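Local structure of AT-less polyketide synthase (Streptomyces platensis subsp. rosaceus, 4TKT) at residues A[94-99]-A[164-169]; A[137-143]-A[158-162]. The protein probably catalyses decarboxylative chain-extending condensation as ketosynthase domain KS6 of MgsF, part of the AT-less type I polyketide synthase that makes isomigrastatin. All blocks are in the same frame, centred on the assembly; numbering follows the deposited sequence.

Contact 1 (A[94-99]-A[164-169])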
loop_
_atom_site.group_PDB
_atom_site.type_symbol
_atom_site.label_atom_id
_atom_site.label_comp_id
_atom_site.label_asym_id
_atom_site.label_seq_id
_atom_site.Cartn_x
_atom_site.Cartn_y
_atom_site.Cartn_z
ATOM N N GLN A 94 -1.596 2.901 -14.302
ATOM C CA GLN A 94 -1.675 1.899 -13.246
ATOM C C GLN A 94 -0.375 1.109 -13.136
ATOM O O GLN A 94 0.080 0.812 -12.033
ATOM C CB GLN A 94 -2.850 0.953 -13.487
ATOM C CG GLN A 94 -4.209 1.615 -13.342
ATOM C CD GLN A 94 -5.356 0.632 -13.491
ATOM O OE1 GLN A 94 -6.393 0.765 -12.838
ATOM N NE2 GLN A 94 -5.176 -0.364 -14.353
ATOM N N GLU A 95 0.219 0.767 -14.277
ATOM C CA GLU A 95 1.528 0.120 -14.284
ATOM C C GLU A 95 2.588 1.056 -13.714
ATOM O O GLU A 95 3.443 0.641 -12.930
ATOM C CB GLU A 95 1.929 -0.305 -15.698
ATOM C CG GLU A 95 0.897 -1.131 -16.437
ATOM C CD GLU A 95 1.299 -1.401 -17.874
ATOM O OE1 GLU A 95 2.516 -1.420 -18.155
ATOM O OE2 GLU A 95 0.402 -1.589 -18.723
ATOM N N ARG A 96 2.527 2.321 -14.117
ATOM C CA ARG A 96 3.506 3.309 -13.683
ATOM C C ARG A 96 3.471 3.511 -12.173
ATOM O O ARG A 96 4.510 3.488 -11.514
ATOM C CB ARG A 96 3.275 4.645 -14.394
ATOM C CG ARG A 96 3.546 4.615 -15.894
ATOM C CD ARG A 96 3.472 6.015 -16.484
ATOM N NE ARG A 96 2.371 6.170 -17.430
ATOM C CZ ARG A 96 1.788 7.330 -17.711
ATOM N NH1 ARG A 96 2.189 8.439 -17.109
ATOM N NH2 ARG A 96 0.797 7.381 -18.590
ATOM N N LEU A 97 2.274 3.694 -11.625
ATOM C CA LEU A 97 2.133 3.967 -10.199
ATOM C C LEU A 97 2.431 2.741 -9.340
ATOM O O LEU A 97 2.859 2.872 -8.193
ATOM C CB LEU A 97 0.730 4.492 -9.885
ATOM C CG LEU A 97 0.373 5.858 -10.476
ATOM C CD1 LEU A 97 -0.809 6.473 -9.743
ATOM C CD2 LEU A 97 1.568 6.791 -10.442
ATOM N N PHE A 98 2.205 1.551 -9.887
ATOM C CA PHE A 98 2.465 0.335 -9.130
ATOM C C PHE A 98 3.964 0.069 -9.069
ATOM O O PHE A 98 4.469 -0.443 -8.070
ATOM C CB PHE A 98 1.732 -0.864 -9.734
ATOM C CG PHE A 98 1.667 -2.052 -8.815
ATOM C CD1 PHE A 98 0.995 -1.971 -7.605
ATOM C CD2 PHE A 98 2.279 -3.246 -9.158
ATOM C CE1 PHE A 98 0.934 -3.059 -6.752
ATOM C CE2 PHE A 98 2.221 -4.341 -8.312
ATOM C CZ PHE A 98 1.546 -4.248 -7.106
ATOM N N LEU A 99 4.670 0.421 -10.139
ATOM C CA LEU A 99 6.127 0.362 -10.138
ATOM C C LEU A 99 6.692 1.185 -8.987
ATOM O O LEU A 99 7.523 0.704 -8.219
ATOM C CB LEU A 99 6.694 0.863 -11.468
ATOM C CG LEU A 99 7.022 -0.193 -12.523
ATOM C CD1 LEU A 99 7.461 0.466 -13.820
ATOM C CD2 LEU A 99 8.098 -1.137 -12.010
ATOM N N SER A 164 0.790 -6.711 -17.222
ATOM C CA SER A 164 1.967 -5.853 -17.220
ATOM C C SER A 164 2.189 -5.211 -15.861
ATOM O O SER A 164 3.324 -4.930 -15.485
ATOM C CB SER A 164 1.845 -4.771 -18.291
ATOM O OG SER A 164 1.945 -5.338 -19.583
ATOM N N ILE A 165 1.104 -4.984 -15.129
ATOM C CA ILE A 165 1.191 -4.403 -13.796
ATOM C C ILE A 165 2.102 -5.237 -12.900
ATOM O O ILE A 165 2.968 -4.700 -12.212
ATOM C CB ILE A 165 -0.201 -4.276 -13.150
ATOM C CG1 ILE A 165 -1.065 -3.304 -13.952
ATOM C CG2 ILE A 165 -0.086 -3.802 -11.712
ATOM C CD1 ILE A 165 -2.467 -3.152 -13.415
ATOM N N ALA A 166 1.922 -6.552 -12.930
ATOM C CA ALA A 166 2.758 -7.443 -12.136
ATOM C C ALA A 166 4.074 -7.753 -12.841
ATOM O O ALA A 166 5.122 -7.850 -12.204
ATOM C CB ALA A 166 2.014 -8.728 -11.825
ATOM N N ASN A 167 4.013 -7.906 -14.160
ATOM C CA ASN A 167 5.178 -8.315 -14.935
ATOM C C ASN A 167 6.286 -7.266 -14.979
ATOM O O ASN A 167 7.466 -7.613 -14.963
ATOM C CB ASN A 167 4.758 -8.681 -16.358
ATOM C CG ASN A 167 4.170 -10.077 -16.448
ATOM O OD1 ASN A 167 4.080 -10.787 -15.448
ATOM N ND2 ASN A 167 3.764 -10.476 -17.647
ATOM N N ARG A 168 5.917 -5.990 -15.032
ATOM C CA ARG A 168 6.916 -4.928 -15.081
ATOM C C ARG A 168 7.642 -4.783 -13.753
ATOM O O ARG A 168 8.826 -4.450 -13.726
ATOM C CB ARG A 168 6.284 -3.594 -15.476
ATOM C CG ARG A 168 5.838 -3.562 -16.918
ATOM C CD ARG A 168 5.676 -2.150 -17.430
ATOM N NE ARG A 168 5.143 -2.150 -18.788
ATOM C CZ ARG A 168 5.867 -2.405 -19.874
ATOM N NH1 ARG A 168 7.161 -2.680 -19.762
ATOM N NH2 ARG A 168 5.296 -2.385 -21.071
ATOM N N VAL A 169 6.933 -5.029 -12.656
ATOM C CA VAL A 169 7.559 -5.007 -11.340
ATOM C C VAL A 169 8.558 -6.156 -11.234
ATOM O O VAL A 169 9.703 -5.954 -10.835
ATOM C CB VAL A 169 6.521 -5.106 -10.206
ATOM C CG1 VAL A 169 7.206 -5.312 -8.875
ATOM C CG2 VAL A 169 5.666 -3.853 -10.166
HETATM O O HOH W 1 3.933 -2.104 -12.946
#
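E95 and F98 meet I165, R168 and V169 in a buried helix-helix contact of the N-terminal ketosynthase half. The segments belong to helices 93-109 and 163-173. Their axes approach to 8.8 Å and run in broadly the same direction, 40° apart. One side of the contact is polar. R168 NE donates to E95 OE1 at 2.8 Å, and this hydrogen bond is also a salt bridge. The oxygen lies in the guanidinium plane, at its edge, and is approached close to the line of its own C-O bond. The carboxylate and guanidinium planes are nearly coplanar. The N-H...O angle of 149° makes the bond somewhat bent. The E95 chain is extended beyond CG, which carries the carboxylate past S164 CB to the arginine. On the way, E95 CG rests against I165 CG1 at 3.8 Å. Putting an alanine at E95 would probably leave R168 NE without this carboxylate and open a gap beside S164 and I165. A water bridges the two backbones, donating to E95 O at 2.8 Å and to I165 O at 2.9 Å. Deeper in, the contact is apolar. F98 has CG anti to its backbone N (chi1 -165°), which sets the CD2 edge of the ring beside I165 and V169. Its CD2 touches I165 CG2 at 3.5 Å and V169 CG2 at 3.6 Å. I165 O lies at the ring edge, near its plane. L99 CD2 adds a looser contact with V169 CG2 at 4.1 Å. Both helices pack on the central sheet. F98 and I165 touch A135, and V169 touches V133, in strand 129-136. Q94 and I165 lean on V213, and V169 on L209, in the adjacent parallel strand 208-214.

Contact 2 (A[137-143]-A[158-162])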
loop_
_atom_site.group_PDB
_atom_site.type_symbol
_atom_site.label_atom_id
_atom_site.label_comp_id
_atom_site.label_asym_id
_atom_site.label_seq_id
_atom_site.Cartn_x
_atom_site.Cartn_y
_atom_site.Cartn_z
ATOM N N ALA A 137 -6.088 -5.871 -10.094
ATOM C CA ALA A 137 -6.609 -4.755 -10.875
ATOM C C ALA A 137 -7.787 -5.234 -11.709
ATOM O O ALA A 137 -7.887 -6.421 -12.010
ATOM C CB ALA A 137 -5.530 -4.168 -11.758
HETATM N N MSE A 138 -8.675 -4.320 -12.090
HETATM C CA MSE A 138 -9.870 -4.721 -12.824
HETATM C C MSE A 138 -10.197 -3.851 -14.041
HETATM O O MSE A 138 -11.011 -4.244 -14.874
HETATM C CB MSE A 138 -11.076 -4.743 -11.883
HETATM C CG MSE A 138 -11.441 -3.398 -11.276
HETATM SE SE MSE A 138 -13.073 -3.484 -10.192
HETATM C CE MSE A 138 -14.365 -3.897 -11.592
ATOM N N TYR A 139 -9.570 -2.685 -14.153
ATOM C CA TYR A 139 -9.857 -1.783 -15.270
ATOM C C TYR A 139 -8.676 -1.615 -16.215
ATOM O O TYR A 139 -7.533 -1.501 -15.779
ATOM C CB TYR A 139 -10.278 -0.401 -14.762
ATOM C CG TYR A 139 -11.617 -0.369 -14.067
ATOM C CD1 TYR A 139 -12.794 -0.550 -14.782
ATOM C CD2 TYR A 139 -11.706 -0.134 -12.701
ATOM C CE1 TYR A 139 -14.025 -0.515 -14.152
ATOM C CE2 TYR A 139 -12.932 -0.096 -12.060
ATOM C CZ TYR A 139 -14.089 -0.287 -12.793
ATOM O OH TYR A 139 -15.313 -0.254 -12.165
ATOM N N SER A 140 -8.970 -1.593 -17.512
ATOM C CA SER A 140 -7.983 -1.245 -18.530
ATOM C C SER A 140 -8.511 -0.104 -19.383
ATOM O O SER A 140 -8.795 -0.285 -20.564
ATOM C CB SER A 140 -7.653 -2.446 -19.411
ATOM O OG SER A 140 -6.949 -3.431 -18.681
ATOM N N GLU A 141 -8.634 1.073 -18.776
ATOM C CA GLU A 141 -9.308 2.199 -19.411
ATOM C C GLU A 141 -8.415 3.065 -20.296
ATOM O O GLU A 141 -8.900 3.654 -21.261
ATOM C CB GLU A 141 -9.949 3.081 -18.346
ATOM C CG GLU A 141 -11.127 2.441 -17.647
ATOM C CD GLU A 141 -11.818 3.402 -16.703
ATOM O OE1 GLU A 141 -11.114 4.066 -15.906
ATOM O OE2 GLU A 141 -13.061 3.501 -16.771
ATOM N N TYR A 142 -7.129 3.156 -19.960
ATOM C CA TYR A 142 -6.183 3.981 -20.716
ATOM C C TYR A 142 -6.245 3.618 -22.198
ATOM O O TYR A 142 -6.258 4.484 -23.072
ATOM C CB TYR A 142 -4.767 3.794 -20.170
ATOM C CG TYR A 142 -3.815 4.935 -20.455
ATOM C CD1 TYR A 142 -4.132 6.237 -20.096
ATOM C CD2 TYR A 142 -2.587 4.703 -21.055
ATOM C CE1 TYR A 142 -3.258 7.280 -20.346
ATOM C CE2 TYR A 142 -1.707 5.736 -21.309
ATOM C CZ TYR A 142 -2.045 7.023 -20.952
ATOM O OH TYR A 142 -1.169 8.055 -21.203
ATOM N N GLN A 143 -6.301 2.316 -22.443
ATOM C CA GLN A 143 -6.542 1.722 -23.753
ATOM C C GLN A 143 -7.597 2.445 -24.605
ATOM O O GLN A 143 -7.436 2.593 -25.817
ATOM C CB GLN A 143 -6.964 0.271 -23.534
ATOM C CG GLN A 143 -6.813 -0.648 -24.714
ATOM C CD GLN A 143 -7.224 -2.060 -24.364
ATOM O OE1 GLN A 143 -7.791 -2.300 -23.297
ATOM N NE2 GLN A 143 -6.935 -3.003 -25.253
ATOM N N VAL A 158 -2.054 1.989 -27.762
ATOM C CA VAL A 158 -2.063 2.069 -26.306
ATOM C C VAL A 158 -2.467 0.721 -25.720
ATOM O O VAL A 158 -3.648 0.368 -25.718
ATOM C CB VAL A 158 -3.018 3.163 -25.789
ATOM C CG1 VAL A 158 -2.968 3.232 -24.274
ATOM C CG2 VAL A 158 -2.664 4.512 -26.393
ATOM N N PRO A 159 -1.481 -0.045 -25.233
ATOM C CA PRO A 159 -1.695 -1.389 -24.679
ATOM C C PRO A 159 -2.686 -1.415 -23.518
ATOM O O PRO A 159 -2.854 -0.418 -22.816
ATOM C CB PRO A 159 -0.298 -1.796 -24.202
ATOM C CG PRO A 159 0.634 -0.995 -25.038
ATOM C CD PRO A 159 -0.055 0.321 -25.247
ATOM N N GLY A 160 -3.334 -2.559 -23.326
ATOM C CA GLY A 160 -4.265 -2.738 -22.230
ATOM C C GLY A 160 -4.100 -4.092 -21.567
ATOM O O GLY A 160 -5.062 -4.848 -21.437
ATOM N N SER A 161 -2.876 -4.399 -21.149
ATOM C CA SER A 161 -2.583 -5.680 -20.519
ATOM C C SER A 161 -2.429 -5.540 -19.013
ATOM O O SER A 161 -1.459 -4.953 -18.536
ATOM C CB SER A 161 -1.313 -6.293 -21.108
ATOM O OG SER A 161 -1.080 -7.577 -20.557
ATOM N N LEU A 162 -3.384 -6.092 -18.271
ATOM C CA LEU A 162 -3.352 -6.044 -16.814
ATOM C C LEU A 162 -2.166 -6.816 -16.245
ATOM O O LEU A 162 -1.677 -6.501 -15.161
ATOM C CB LEU A 162 -4.660 -6.590 -16.236
ATOM C CG LEU A 162 -5.889 -5.701 -16.440
ATOM C CD1 LEU A 162 -7.112 -6.312 -15.786
ATOM C CD2 LEU A 162 -5.632 -4.306 -15.895
HETATM O O HOH W 2 -6.849 -6.458 -19.719
HETATM O O HOH W 3 -5.199 0.514 -20.601
HETATM O O HOH W 4 -5.537 -1.717 -27.391
#
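Q143 N donates to a water 2.8 Å away, and this water gives a weak bond to P159 O. A second water joins the same two segments: Q143 NE2 donates to it at 2.9 Å, and it donates to V158 O at 3.3 Å. A third lies between S140 OG and G160 O, donating to the carbonyl at 3.0 Å. Water thus carries the polar links, and no direct hydrogen bond crosses between the segments. The Q143 chain is extended, with CG anti to the backbone N (chi1 -160°), and this lays the amide alongside G160. Q143 OE1 is 3.7 Å from G160 CA. The absence of a beta carbon on G160 leaves room for the amide.

The rest of the contact is apolar or mixed. L162 fits into the bend of 137-140. Its CD2 touches S140 OG at 3.2 Å and also meets Y139 O and A137 CB. At the other end, V158 CG1 comes obliquely to the Y142 ring, 3.6 Å from CD2, and the two side chains cross at about a right angle. Y142 is fixed from outside as well: its OH bonds S89 O, and its ring packs edge-to-face with W613.

The two segments frame helix 142-151: one leads from strand 129-136 into the helix, and the other leads on to helix 163-173. The chain then enters strand 179-182, which lies parallel and next to 129-136. Contact 2 therefore closes a loop within an extended beta-alpha-beta crossover of the thiolase-type fold.

Overall arrangement
The contacts lie on the same side of the chain's centre, with their own centres about 11 Å apart. Along the chain the order is 94-99, 137-143, 158-162, 164-169, so contact 2 falls between the two halves of contact 1. Segment 158-162 ends where helix 163-173 begins. The contacts also touch: Q94 NE2 is 3.0 Å from Y139 O, a probable hydrogen bond, and I165 CD1 packs on A137 CB at 3.6 Å. Strand 129-136 lies beneath contact 1 and runs into contact 2. Together they tie helices 93-109 and 163-173, and the loops round helix 142-151, to the edge of the mixed sheet formed by strands 179-182, 129-136 and 208-214.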